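Local coordinates for structural polyprotein, VP3 (Israeli acute paralysis virus, PDB 5CDD) that probably serves as a structural capsid protein, one jelly-roll building block of the virion shell of a honeybee virus, cut from a longer polyprotein, at residues B[93-98]-B[133-138]; B[129-134]-B[269-274]; B[169-174]-B[220-225]. All coordinates share one frame; numbering follows the deposited sequence.

Contact 1 of 3, residues B[93-98]-B[133-138]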
ATOM      1  N   VAL B  93      35.744 -17.897 -42.722  1.00 31.97           N
ATOM      2  CA  VAL B  93      35.522 -17.795 -41.287  1.00 32.46           C
ATOM      3  C   VAL B  93      34.221 -17.050 -41.019  1.00 33.41           C
ATOM      4  O   VAL B  93      34.117 -15.861 -41.291  1.00 34.57           O
ATOM      5  CB  VAL B  93      36.681 -17.051 -40.596  1.00 31.44           C
ATOM      6  CG1 VAL B  93      36.387 -16.884 -39.115  1.00 30.45           C
ATOM      7  CG2 VAL B  93      37.974 -17.821 -40.789  1.00 32.06           C
ATOM      8  N   GLY B  94      33.227 -17.755 -40.489  1.00 33.78           N
ATOM      9  CA  GLY B  94      31.950 -17.126 -40.206  1.00 33.25           C
ATOM     10  C   GLY B  94      30.922 -18.132 -39.733  1.00 33.87           C
ATOM     11  O   GLY B  94      31.013 -19.319 -40.052  1.00 35.46           O
ATOM     12  N   MET B  95      29.937 -17.658 -38.977  1.00 33.16           N
ATOM     13  CA  MET B  95      28.896 -18.529 -38.446  1.00 33.57           C
ATOM     14  C   MET B  95      27.934 -19.043 -39.519  1.00 33.74           C
ATOM     15  O   MET B  95      27.502 -20.194 -39.463  1.00 34.07           O
ATOM     16  CB  MET B  95      28.122 -17.802 -37.343  1.00 35.03           C
ATOM     17  CG  MET B  95      27.448 -18.732 -36.347  1.00 36.77           C
ATOM     18  SD  MET B  95      26.921 -17.881 -34.844  1.00 37.66           S
ATOM     19  CE  MET B  95      25.141 -17.976 -34.993  1.00 38.61           C
ATOM     20  N   PRO B  96      27.579 -18.198 -40.507  1.00 34.84           N
ATOM     21  CA  PRO B  96      26.663 -18.618 -41.575  1.00 34.87           C
ATOM     22  C   PRO B  96      27.243 -19.767 -42.401  1.00 36.44           C
ATOM     23  O   PRO B  96      28.443 -20.038 -42.343  1.00 36.43           O
ATOM     24  CB  PRO B  96      26.500 -17.350 -42.409  1.00 33.11           C
ATOM     25  CG  PRO B  96      26.695 -16.260 -41.412  1.00 33.86           C
ATOM     26  CD  PRO B  96      27.875 -16.759 -40.623  1.00 34.68           C
ATOM     27  N   CYS B  97      26.395 -20.436 -43.175  1.00 38.06           N
ATOM     28  CA  CYS B  97      26.855 -21.545 -44.001  1.00 40.23           C
ATOM     29  C   CYS B  97      27.454 -21.010 -45.301  1.00 40.06           C
ATOM     30  O   CYS B  97      26.952 -20.039 -45.867  1.00 41.08           O
ATOM     31  CB  CYS B  97      25.698 -22.497 -44.308  1.00 40.73           C
ATOM     32  SG  CYS B  97      26.251 -24.140 -44.814  1.00 49.81           S
ATOM     33  N   TYR B  98      28.524 -21.645 -45.770  1.00 39.40           N
ATOM     34  CA  TYR B  98      29.193 -21.206 -46.988  1.00 38.99           C
ATOM     35  C   TYR B  98      29.225 -22.256 -48.094  1.00 40.02           C
ATOM     36  O   TYR B  98      29.476 -21.933 -49.256  1.00 41.35           O
ATOM     37  CB  TYR B  98      30.622 -20.767 -46.660  1.00 37.25           C
ATOM     38  CG  TYR B  98      31.449 -21.843 -45.994  1.00 37.22           C
ATOM     39  CD1 TYR B  98      31.972 -22.907 -46.730  1.00 37.62           C
ATOM     40  CD2 TYR B  98      31.691 -21.811 -44.621  1.00 37.67           C
ATOM     41  CE1 TYR B  98      32.714 -23.914 -46.115  1.00 36.29           C
ATOM     42  CE2 TYR B  98      32.430 -22.813 -43.996  1.00 37.32           C
ATOM     43  CZ  TYR B  98      32.938 -23.860 -44.750  1.00 36.90           C
ATOM     44  OH  TYR B  98      33.665 -24.853 -44.138  1.00 37.04           O
ATOM     45  N   TRP B 133      24.954 -11.626 -37.101  1.00 26.12           N
ATOM     46  CA  TRP B 133      25.609 -12.423 -36.074  1.00 25.20           C
ATOM     47  C   TRP B 133      26.923 -11.808 -35.611  1.00 25.70           C
ATOM     48  O   TRP B 133      27.417 -10.837 -36.186  1.00 25.27           O
ATOM     49  CB  TRP B 133      25.896 -13.833 -36.595  1.00 25.27           C
ATOM     50  CG  TRP B 133      26.889 -13.855 -37.722  1.00 24.63           C
ATOM     51  CD1 TRP B 133      26.632 -13.645 -39.044  1.00 23.95           C
ATOM     52  CD2 TRP B 133      28.306 -14.051 -37.613  1.00 25.05           C
ATOM     53  NE1 TRP B 133      27.799 -13.696 -39.769  1.00 25.53           N
ATOM     54  CE2 TRP B 133      28.842 -13.944 -38.916  1.00 25.22           C
ATOM     55  CE3 TRP B 133      29.175 -14.304 -36.543  1.00 25.37           C
ATOM     56  CZ2 TRP B 133      30.210 -14.081 -39.177  1.00 25.02           C
ATOM     57  CZ3 TRP B 133      30.536 -14.441 -36.803  1.00 24.59           C
ATOM     58  CH2 TRP B 133      31.039 -14.329 -38.112  1.00 24.28           C
ATOM     59  N   ARG B 134      27.484 -12.407 -34.568  1.00 25.82           N
ATOM     60  CA  ARG B 134      28.750 -11.987 -33.984  1.00 25.24           C
ATOM     61  C   ARG B 134      29.179 -13.133 -33.078  1.00 25.69           C
ATOM     62  O   ARG B 134      28.442 -13.514 -32.169  1.00 26.57           O
ATOM     63  CB  ARG B 134      28.564 -10.714 -33.157  1.00 23.76           C
ATOM     64  CG  ARG B 134      29.841 -10.205 -32.521  1.00 23.51           C
ATOM     65  CD  ARG B 134      29.556  -9.103 -31.520  1.00 24.77           C
ATOM     66  NE  ARG B 134      30.779  -8.625 -30.881  1.00 27.55           N
ATOM     67  CZ  ARG B 134      31.651  -7.801 -31.451  1.00 27.95           C
ATOM     68  NH1 ARG B 134      31.436  -7.352 -32.679  1.00 31.23           N
ATOM     69  NH2 ARG B 134      32.744  -7.432 -30.798  1.00 27.19           N
ATOM     70  N   ALA B 135      30.358 -13.694 -33.327  1.00 25.71           N
ATOM     71  CA  ALA B 135      30.824 -14.805 -32.511  1.00 25.75           C
ATOM     72  C   ALA B 135      32.276 -15.187 -32.754  1.00 26.05           C
ATOM     73  O   ALA B 135      32.924 -14.695 -33.679  1.00 26.71           O
ATOM     74  CB  ALA B 135      29.930 -16.020 -32.743  1.00 24.38           C
ATOM     75  N   THR B 136      32.779 -16.066 -31.894  1.00 25.88           N
ATOM     76  CA  THR B 136      34.140 -16.567 -31.996  1.00 26.52           C
ATOM     77  C   THR B 136      34.030 -17.912 -32.697  1.00 27.60           C
ATOM     78  O   THR B 136      33.476 -18.862 -32.145  1.00 28.49           O
ATOM     79  CB  THR B 136      34.769 -16.771 -30.605  1.00 26.26           C
ATOM     80  OG1 THR B 136      34.908 -15.502 -29.951  1.00 27.82           O
ATOM     81  CG2 THR B 136      36.133 -17.424 -30.727  1.00 24.28           C
ATOM     82  N   MET B 137      34.541 -17.987 -33.920  1.00 29.11           N
ATOM     83  CA  MET B 137      34.477 -19.220 -34.688  1.00 29.75           C
ATOM     84  C   MET B 137      35.567 -20.199 -34.288  1.00 30.05           C
ATOM     85  O   MET B 137      36.742 -19.839 -34.211  1.00 30.64           O
ATOM     86  CB  MET B 137      34.573 -18.913 -36.181  1.00 29.79           C
ATOM     87  CG  MET B 137      33.453 -18.020 -36.686  1.00 29.27           C
ATOM     88  SD  MET B 137      31.830 -18.589 -36.130  1.00 28.36           S
ATOM     89  CE  MET B 137      31.719 -20.175 -36.956  1.00 27.20           C
ATOM     90  N   CYS B 138      35.168 -21.440 -34.033  1.00 29.93           N
ATOM     91  CA  CYS B 138      36.112 -22.472 -33.632  1.00 31.37           C
ATOM     92  C   CYS B 138      36.191 -23.582 -34.668  1.00 31.86           C
ATOM     93  O   CYS B 138      35.172 -24.028 -35.201  1.00 30.77           O
ATOM     94  CB  CYS B 138      35.708 -23.051 -32.281  1.00 31.07           C
ATOM     95  SG  CYS B 138      35.641 -21.819 -30.970  1.00 34.48           S
TER
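M95 and P96 lie over one face of the W133 indole and share it between them. M95 CB sits above the six-membered ring, 4.0 Å from its centroid, and P96 CD above the five-membered ring, 3.5 Å from that centroid, so both make CH-pi contacts while the proline ring and the indole cross at about a right angle. M137 supplies the second part of the contact. Its chain folds back at chi2 (-48°) and chi3 (-64°), which brings SD to 3.5 Å from M95 N and CE beside G94 O; M137 CG meets V93 CG1 at 4.0 Å. M95 has CG opposite the backbone N (chi1 -156°) and a bend at chi3, and its sulfur reaches A135 CB.

No hydrogen bond joins the two segments. Polar links are found in the second shell: G94 O accepts from K262 NZ, V93 is backbone-bonded to G236, and W133 NE1 makes a weak bond to K215 O. F207 meets the W133 ring edge-to-face, and V267, V269 and A127 also touch the M95 side chain.

The strand carrying W133, A135 and M137 belongs to one sheet, whereas the loop at 93-98 follows strand 90-92 of the other. Their apolar packing joins the two, consistent with the buried interior between the antiparallel sheets of a viral capsid jelly roll.

Contact 2 of 3, residues B[129-134]-B[269-274]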
ATOM      1  N   MET B 129      18.351 -18.289 -38.756  1.00 33.06           N
ATOM      2  CA  MET B 129      17.097 -17.723 -38.252  1.00 32.24           C
ATOM      3  C   MET B 129      17.151 -16.225 -37.994  1.00 31.90           C
ATOM      4  O   MET B 129      16.111 -15.576 -37.877  1.00 32.99           O
ATOM      5  CB  MET B 129      16.704 -18.379 -36.931  1.00 33.93           C
ATOM      6  CG  MET B 129      16.726 -19.880 -36.915  1.00 34.68           C
ATOM      7  SD  MET B 129      16.453 -20.461 -35.235  1.00 36.37           S
ATOM      8  CE  MET B 129      14.717 -20.703 -35.249  1.00 35.52           C
ATOM      9  N   PHE B 130      18.357 -15.683 -37.886  1.00 30.28           N
ATOM     10  CA  PHE B 130      18.526 -14.268 -37.590  1.00 29.40           C
ATOM     11  C   PHE B 130      19.102 -13.475 -38.756  1.00 29.20           C
ATOM     12  O   PHE B 130      19.495 -14.046 -39.769  1.00 31.11           O
ATOM     13  CB  PHE B 130      19.410 -14.138 -36.352  1.00 29.12           C
ATOM     14  CG  PHE B 130      18.947 -14.987 -35.199  1.00 28.64           C
ATOM     15  CD1 PHE B 130      17.896 -14.571 -34.386  1.00 28.42           C
ATOM     16  CD2 PHE B 130      19.525 -16.230 -34.961  1.00 28.28           C
ATOM     17  CE1 PHE B 130      17.425 -15.382 -33.352  1.00 27.43           C
ATOM     18  CE2 PHE B 130      19.062 -17.049 -33.931  1.00 27.91           C
ATOM     19  CZ  PHE B 130      18.010 -16.624 -33.126  1.00 28.03           C
ATOM     20  N   SER B 131      19.149 -12.155 -38.606  1.00 28.14           N
ATOM     21  CA  SER B 131      19.666 -11.288 -39.657  1.00 26.95           C
ATOM     22  C   SER B 131      21.167 -11.037 -39.573  1.00 27.25           C
ATOM     23  O   SER B 131      21.859 -11.075 -40.589  1.00 29.66           O
ATOM     24  CB  SER B 131      18.922  -9.954 -39.643  1.00 25.28           C
ATOM     25  OG  SER B 131      17.554 -10.141 -39.956  1.00 24.74           O
ATOM     26  N   TYR B 132      21.673 -10.774 -38.371  1.00 26.43           N
ATOM     27  CA  TYR B 132      23.099 -10.524 -38.197  1.00 25.27           C
ATOM     28  C   TYR B 132      23.653 -11.358 -37.054  1.00 25.50           C
ATOM     29  O   TYR B 132      22.920 -11.746 -36.144  1.00 25.69           O
ATOM     30  CB  TYR B 132      23.359  -9.042 -37.911  1.00 26.27           C
ATOM     31  CG  TYR B 132      22.576  -8.094 -38.787  1.00 27.52           C
ATOM     32  CD1 TYR B 132      21.369  -7.550 -38.351  1.00 28.72           C
ATOM     33  CD2 TYR B 132      23.030  -7.750 -40.059  1.00 28.93           C
ATOM     34  CE1 TYR B 132      20.635  -6.684 -39.157  1.00 29.75           C
ATOM     35  CE2 TYR B 132      22.302  -6.887 -40.875  1.00 29.38           C
ATOM     36  CZ  TYR B 132      21.106  -6.359 -40.417  1.00 29.52           C
ATOM     37  OH  TYR B 132      20.377  -5.506 -41.215  1.00 31.85           O
ATOM     38  N   TRP B 133      24.954 -11.626 -37.101  1.00 26.12           N
ATOM     39  CA  TRP B 133      25.609 -12.423 -36.074  1.00 25.20           C
ATOM     40  C   TRP B 133      26.923 -11.808 -35.611  1.00 25.70           C
ATOM     41  O   TRP B 133      27.417 -10.837 -36.186  1.00 25.27           O
ATOM     42  CB  TRP B 133      25.896 -13.833 -36.595  1.00 25.27           C
ATOM     43  CG  TRP B 133      26.889 -13.855 -37.722  1.00 24.63           C
ATOM     44  CD1 TRP B 133      26.632 -13.645 -39.044  1.00 23.95           C
ATOM     45  CD2 TRP B 133      28.306 -14.051 -37.613  1.00 25.05           C
ATOM     46  NE1 TRP B 133      27.799 -13.696 -39.769  1.00 25.53           N
ATOM     47  CE2 TRP B 133      28.842 -13.944 -38.916  1.00 25.22           C
ATOM     48  CE3 TRP B 133      29.175 -14.304 -36.543  1.00 25.37           C
ATOM     49  CZ2 TRP B 133      30.210 -14.081 -39.177  1.00 25.02           C
ATOM     50  CZ3 TRP B 133      30.536 -14.441 -36.803  1.00 24.59           C
ATOM     51  CH2 TRP B 133      31.039 -14.329 -38.112  1.00 24.28           C
ATOM     52  N   ARG B 134      27.484 -12.407 -34.568  1.00 25.82           N
ATOM     53  CA  ARG B 134      28.750 -11.987 -33.984  1.00 25.24           C
ATOM     54  C   ARG B 134      29.179 -13.133 -33.078  1.00 25.69           C
ATOM     55  O   ARG B 134      28.442 -13.514 -32.169  1.00 26.57           O
ATOM     56  CB  ARG B 134      28.564 -10.714 -33.157  1.00 23.76           C
ATOM     57  CG  ARG B 134      29.841 -10.205 -32.521  1.00 23.51           C
ATOM     58  CD  ARG B 134      29.556  -9.103 -31.520  1.00 24.77           C
ATOM     59  NE  ARG B 134      30.779  -8.625 -30.881  1.00 27.55           N
ATOM     60  CZ  ARG B 134      31.651  -7.801 -31.451  1.00 27.95           C
ATOM     61  NH1 ARG B 134      31.436  -7.352 -32.679  1.00 31.23           N
ATOM     62  NH2 ARG B 134      32.744  -7.432 -30.798  1.00 27.19           N
ATOM     63  N   VAL B 269      23.161 -13.043 -31.546  1.00 31.11           N
ATOM     64  CA  VAL B 269      22.450 -12.827 -32.794  1.00 30.05           C
ATOM     65  C   VAL B 269      21.584 -11.582 -32.696  1.00 31.43           C
ATOM     66  O   VAL B 269      21.133 -11.209 -31.609  1.00 33.27           O
ATOM     67  CB  VAL B 269      21.569 -14.034 -33.150  1.00 28.35           C
ATOM     68  CG1 VAL B 269      22.444 -15.242 -33.428  1.00 25.64           C
ATOM     69  CG2 VAL B 269      20.601 -14.325 -32.019  1.00 26.09           C
ATOM     70  N   VAL B 270      21.361 -10.934 -33.835  1.00 31.88           N
ATOM     71  CA  VAL B 270      20.556  -9.721 -33.872  1.00 32.62           C
ATOM     72  C   VAL B 270      19.379  -9.873 -34.832  1.00 35.37           C
ATOM     73  O   VAL B 270      19.525 -10.435 -35.917  1.00 35.35           O
ATOM     74  CB  VAL B 270      21.408  -8.513 -34.305  1.00 30.11           C
ATOM     75  CG1 VAL B 270      20.574  -7.239 -34.269  1.00 29.98           C
ATOM     76  CG2 VAL B 270      22.609  -8.387 -33.392  1.00 28.89           C
ATOM     77  N   GLU B 271      18.239  -9.380 -34.368  1.00 38.95           N
ATOM     78  CA  GLU B 271      17.007  -9.387 -35.116  1.00 41.24           C
ATOM     79  C   GLU B 271      16.376 -10.749 -34.976  1.00 43.31           C
ATOM     80  O   GLU B 271      17.056 -11.727 -34.643  1.00 47.04           O
ATOM     81  CB  GLU B 271      17.273  -9.091 -36.592  1.00 41.54           C
ATOM     82  CG  GLU B 271      16.020  -8.794 -37.400  1.00 42.10           C
ATOM     83  CD  GLU B 271      16.264  -7.786 -38.505  1.00 44.32           C
ATOM     84  OE1 GLU B 271      17.433  -7.621 -38.915  1.00 47.89           O
ATOM     85  OE2 GLU B 271      15.289  -7.157 -38.966  1.00 46.42           O
ATOM     86  N   PRO B 272      15.024 -10.803 -35.273  1.00 44.37           N
ATOM     87  CA  PRO B 272      14.453 -12.143 -35.195  1.00 41.93           C
ATOM     88  C   PRO B 272      13.855 -12.413 -36.564  1.00 40.53           C
ATOM     89  O   PRO B 272      12.633 -12.474 -36.726  1.00 41.14           O
ATOM     90  CB  PRO B 272      13.335 -11.935 -34.177  1.00 42.05           C
ATOM     91  CG  PRO B 272      12.798 -10.563 -34.508  1.00 47.18           C
ATOM     92  CD  PRO B 272      13.831  -9.844 -35.349  1.00 47.91           C
ATOM     93  N   LYS B 273      14.721 -12.561 -37.562  1.00 37.15           N
ATOM     94  CA  LYS B 273      14.186 -12.779 -38.906  1.00 33.53           C
ATOM     95  C   LYS B 273      15.306 -13.175 -39.866  1.00 32.78           C
ATOM     96  O   LYS B 273      16.404 -12.623 -39.805  1.00 33.38           O
ATOM     97  CB  LYS B 273      13.506 -11.504 -39.415  1.00 31.08           C
ATOM     98  CG  LYS B 273      13.151 -11.538 -40.890  1.00 30.47           C
ATOM     99  CD  LYS B 273      12.464 -10.272 -41.343  1.00 28.42           C
ATOM    100  CE  LYS B 273      12.133 -10.361 -42.820  1.00 27.79           C
ATOM    101  NZ  LYS B 273      10.817  -9.752 -43.133  1.00 28.50           N
ATOM    102  N   PRO B 274      15.050 -14.149 -40.756  1.00 31.78           N
ATOM    103  CA  PRO B 274      16.078 -14.576 -41.710  1.00 31.63           C
ATOM    104  C   PRO B 274      16.466 -13.400 -42.608  1.00 33.07           C
ATOM    105  O   PRO B 274      15.639 -12.535 -42.903  1.00 34.52           O
ATOM    106  CB  PRO B 274      15.380 -15.680 -42.499  1.00 30.68           C
ATOM    107  CG  PRO B 274      14.387 -16.222 -41.524  1.00 30.70           C
ATOM    108  CD  PRO B 274      13.842 -14.982 -40.881  1.00 31.12           C
TER
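S131 and Y132 both donate their backbone N-H to the carbonyl of V270, a classic beta bulge. S131 N approaches V270 O nearly along the C=O axis but with a bent N-H angle (142°, 3.2 Å), while Y132 N makes the straighter bond (172°, 3.3 Å). Y132 O is repaid by V270 N at 2.9 Å, completing the antiparallel hydrogen-bonded pair Y132-V270; W133-V269 is the next, non-hydrogen-bonded pair. The bulge falls where strand 132-144 of the jelly roll begins and strand 267-270 ends, and the two segments leave the sheet here. S131 OG lies 2.7 Å from K273 O, though where its proton points is not settled.

Before the bulge, F130 is clasped on both ring faces. V269 CG2 stands over the ring centre, 3.4 Å from the centroid, M129 CB covers the rim of the opposite face, and E271 O lies at the edge in the ring plane. F130 CG is anti to the carbonyl carbon (chi1 -51°), which lays the ring against V269. Y132 CB packs on V270 CB on the sheet face opposite W133 and V269. Y132 OH reaches G163 O of a neighbouring subunit, and K273 NZ is bonded to L114 O and N125 O of the same neighbour.

Contact 3 of 3, residues B[169-174]-B[220-225]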
ATOM      1  N   ASN B 169      26.028 -20.799 -60.729  1.00 46.17           N
ATOM      2  CA  ASN B 169      25.137 -21.179 -59.640  1.00 45.35           C
ATOM      3  C   ASN B 169      25.802 -21.439 -58.290  1.00 44.54           C
ATOM      4  O   ASN B 169      25.193 -22.046 -57.411  1.00 45.17           O
ATOM      5  CB  ASN B 169      24.352 -22.423 -60.043  1.00 44.97           C
ATOM      6  CG  ASN B 169      25.255 -23.562 -60.472  1.00 45.81           C
ATOM      7  OD1 ASN B 169      26.333 -23.761 -59.907  1.00 44.77           O
ATOM      8  ND2 ASN B 169      24.815 -24.326 -61.465  1.00 47.79           N
ATOM      9  N   ASN B 170      27.039 -20.989 -58.112  1.00 43.24           N
ATOM     10  CA  ASN B 170      27.727 -21.207 -56.843  1.00 40.95           C
ATOM     11  C   ASN B 170      28.933 -20.280 -56.714  1.00 40.30           C
ATOM     12  O   ASN B 170      29.143 -19.402 -57.549  1.00 40.53           O
ATOM     13  CB  ASN B 170      28.184 -22.667 -56.744  1.00 40.49           C
ATOM     14  CG  ASN B 170      28.312 -23.149 -55.304  1.00 40.91           C
ATOM     15  OD1 ASN B 170      28.937 -22.499 -54.467  1.00 41.94           O
ATOM     16  ND2 ASN B 170      27.724 -24.305 -55.017  1.00 39.69           N
ATOM     17  N   ILE B 171      29.712 -20.475 -55.656  1.00 39.55           N
ATOM     18  CA  ILE B 171      30.907 -19.673 -55.408  1.00 39.01           C
ATOM     19  C   ILE B 171      31.984 -20.538 -54.762  1.00 39.42           C
ATOM     20  O   ILE B 171      31.740 -21.199 -53.752  1.00 39.88           O
ATOM     21  CB  ILE B 171      30.607 -18.476 -54.479  1.00 38.02           C
ATOM     22  CG1 ILE B 171      29.627 -17.519 -55.158  1.00 37.26           C
ATOM     23  CG2 ILE B 171      31.900 -17.743 -54.139  1.00 36.95           C
ATOM     24  CD1 ILE B 171      29.254 -16.327 -54.313  1.00 36.60           C
ATOM     25  N   GLY B 172      33.176 -20.533 -55.351  1.00 39.23           N
ATOM     26  CA  GLY B 172      34.268 -21.325 -54.819  1.00 38.70           C
ATOM     27  C   GLY B 172      35.507 -20.483 -54.600  1.00 39.36           C
ATOM     28  O   GLY B 172      35.526 -19.309 -54.966  1.00 39.53           O
ATOM     29  N   PRO B 173      36.563 -21.055 -54.005  1.00 40.12           N
ATOM     30  CA  PRO B 173      37.805 -20.324 -53.748  1.00 41.85           C
ATOM     31  C   PRO B 173      38.699 -20.200 -54.979  1.00 44.80           C
ATOM     32  O   PRO B 173      38.623 -21.011 -55.904  1.00 45.00           O
ATOM     33  CB  PRO B 173      38.457 -21.151 -52.649  1.00 39.86           C
ATOM     34  CG  PRO B 173      38.092 -22.542 -53.053  1.00 38.71           C
ATOM     35  CD  PRO B 173      36.626 -22.410 -53.429  1.00 39.16           C
ATOM     36  N   ASP B 174      39.543 -19.173 -54.976  1.00 48.18           N
ATOM     37  CA  ASP B 174      40.479 -18.928 -56.065  1.00 51.07           C
ATOM     38  C   ASP B 174      41.857 -19.361 -55.572  1.00 52.99           C
ATOM     39  O   ASP B 174      42.687 -18.527 -55.207  1.00 53.70           O
ATOM     40  CB  ASP B 174      40.505 -17.442 -56.420  1.00 52.13           C
ATOM     41  CG  ASP B 174      41.191 -17.173 -57.741  1.00 53.25           C
ATOM     42  OD1 ASP B 174      42.270 -17.753 -57.985  1.00 54.93           O
ATOM     43  OD2 ASP B 174      40.655 -16.374 -58.534  1.00 53.99           O
ATOM     44  N   TYR B 220      23.573 -18.750 -49.405  1.00 36.99           N
ATOM     45  CA  TYR B 220      22.205 -18.772 -49.922  1.00 36.94           C
ATOM     46  C   TYR B 220      21.998 -17.930 -51.180  1.00 37.50           C
ATOM     47  O   TYR B 220      22.129 -16.706 -51.156  1.00 37.62           O
ATOM     48  CB  TYR B 220      21.229 -18.317 -48.831  1.00 37.50           C
ATOM     49  CG  TYR B 220      19.764 -18.390 -49.213  1.00 38.33           C
ATOM     50  CD1 TYR B 220      19.198 -17.452 -50.079  1.00 38.67           C
ATOM     51  CD2 TYR B 220      18.935 -19.371 -48.675  1.00 37.34           C
ATOM     52  CE1 TYR B 220      17.838 -17.487 -50.391  1.00 37.48           C
ATOM     53  CE2 TYR B 220      17.570 -19.418 -48.982  1.00 37.22           C
ATOM     54  CZ  TYR B 220      17.030 -18.471 -49.838  1.00 38.01           C
ATOM     55  OH  TYR B 220      15.686 -18.499 -50.133  1.00 39.14           O
ATOM     56  N   GLY B 221      21.659 -18.608 -52.274  1.00 37.93           N
ATOM     57  CA  GLY B 221      21.424 -17.938 -53.540  1.00 38.27           C
ATOM     58  C   GLY B 221      22.605 -17.150 -54.077  1.00 39.95           C
ATOM     59  O   GLY B 221      22.422 -16.174 -54.805  1.00 40.30           O
ATOM     60  N   ALA B 222      23.815 -17.576 -53.729  1.00 41.51           N
ATOM     61  CA  ALA B 222      25.032 -16.901 -54.169  1.00 42.68           C
ATOM     62  C   ALA B 222      25.573 -17.474 -55.475  1.00 44.39           C
ATOM     63  O   ALA B 222      25.711 -18.687 -55.624  1.00 43.79           O
ATOM     64  CB  ALA B 222      26.095 -16.994 -53.083  1.00 41.71           C
ATOM     65  N   ASN B 223      25.876 -16.587 -56.418  1.00 47.33           N
ATOM     66  CA  ASN B 223      26.414 -16.981 -57.715  1.00 49.33           C
ATOM     67  C   ASN B 223      27.123 -15.810 -58.397  1.00 51.88           C
ATOM     68  O   ASN B 223      27.511 -14.843 -57.740  1.00 52.70           O
ATOM     69  CB  ASN B 223      25.296 -17.517 -58.617  1.00 48.05           C
ATOM     70  CG  ASN B 223      24.108 -16.581 -58.697  1.00 48.15           C
ATOM     71  OD1 ASN B 223      24.254 -15.392 -58.983  1.00 49.01           O
ATOM     72  ND2 ASN B 223      22.917 -17.118 -58.451  1.00 47.93           N
ATOM     73  N   SER B 224      27.289 -15.907 -59.713  1.00 55.12           N
ATOM     74  CA  SER B 224      27.958 -14.874 -60.501  1.00 56.77           C
ATOM     75  C   SER B 224      27.351 -13.489 -60.332  1.00 58.46           C
ATOM     76  O   SER B 224      28.064 -12.517 -60.095  1.00 58.04           O
ATOM     77  CB  SER B 224      27.930 -15.250 -61.983  1.00 56.77           C
ATOM     78  OG  SER B 224      28.473 -16.542 -62.187  1.00 57.25           O
ATOM     79  N   GLU B 225      26.033 -13.403 -60.453  1.00 60.91           N
ATOM     80  CA  GLU B 225      25.348 -12.123 -60.334  1.00 63.79           C
ATOM     81  C   GLU B 225      25.063 -11.716 -58.895  1.00 63.86           C
ATOM     82  O   GLU B 225      24.988 -10.527 -58.585  1.00 64.87           O
ATOM     83  CB  GLU B 225      24.038 -12.161 -61.120  1.00 66.64           C
ATOM     84  CG  GLU B 225      24.206 -12.399 -62.616  1.00 71.31           C
ATOM     85  CD  GLU B 225      25.017 -11.312 -63.303  1.00 74.69           C
ATOM     86  OE1 GLU B 225      24.730 -10.116 -63.074  1.00 75.86           O
ATOM     87  OE2 GLU B 225      25.936 -11.652 -64.081  1.00 75.66           O
TER
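I171 brings its CD1 methyl against A222 CB, 3.5 Å away, and this is the apolar centre of the contact. CG1 stands anti to the carbonyl carbon (chi1 -64°) and CD1 continues the chain in extended form, so the end of the side chain comes nearer to 220-225 than its root does. CD1 also lies near N223 N.

N223 takes part through CB, which rests 3.8 Å from N169 CA. Its CG lies between the backbone N and the carbonyl carbon (chi1 51°), and OD1 turns back onto its own chain in the turn before helix 228-231. There it accepts from N226 N and, less firmly, from E225 N at 3.0 Å, as in an Asx turn, though this second bond is weak. The side chains of N169 and N170 set out away from 220-225, and their amides have partners elsewhere: N169 ND2 bonds weakly to E114 OE2, and N170 ND2 weakly to K100 O.

Between the backbones, N170 CA approaches A222 O at 3.4 Å in a CA-H...O contact with an angle of 127° at the hydrogen. The segment 169-174 enters the short strand 171-173, paired with 164-166 in the excursion between strands 150-159 and 189-194, and it meets the loop after strand 214-215.

Within the two segments no hydrogen bond crosses, and van der Waals packing and one CA-H...O contact make up the touch. Polar links lie beside it: S224 OG is hydrogen-bonded to T167 O, just ahead of 169-174, and K100 gives both segments a polar partner, its NZ bonding A222 O as well. The chemistry thus implies an apolar touch between two excursions of the jelly roll, with hydrogen bonds at its margin.

Contacts 1 and 2 are buried and use the same strand, 132-144: they share W133 and R134 and touch where M95 CE meets V269 CG1, their centres 12 Å apart. Contact 1 joins a loop to that strand without a hydrogen bond between the segments, close to the centre of the chain. Contact 2 lies farther out and is a true sheet pairing, with backbone hydrogen bonds and polar ends that reach a neighbouring subunit. Contact 3, about 18 and 22 Å from the others between centres, is only partly buried. It joins two excursions beyond the main sheets, with one isoleucine-alanine touch beside asparagine backbone where contact 1 has an indole and two methionines.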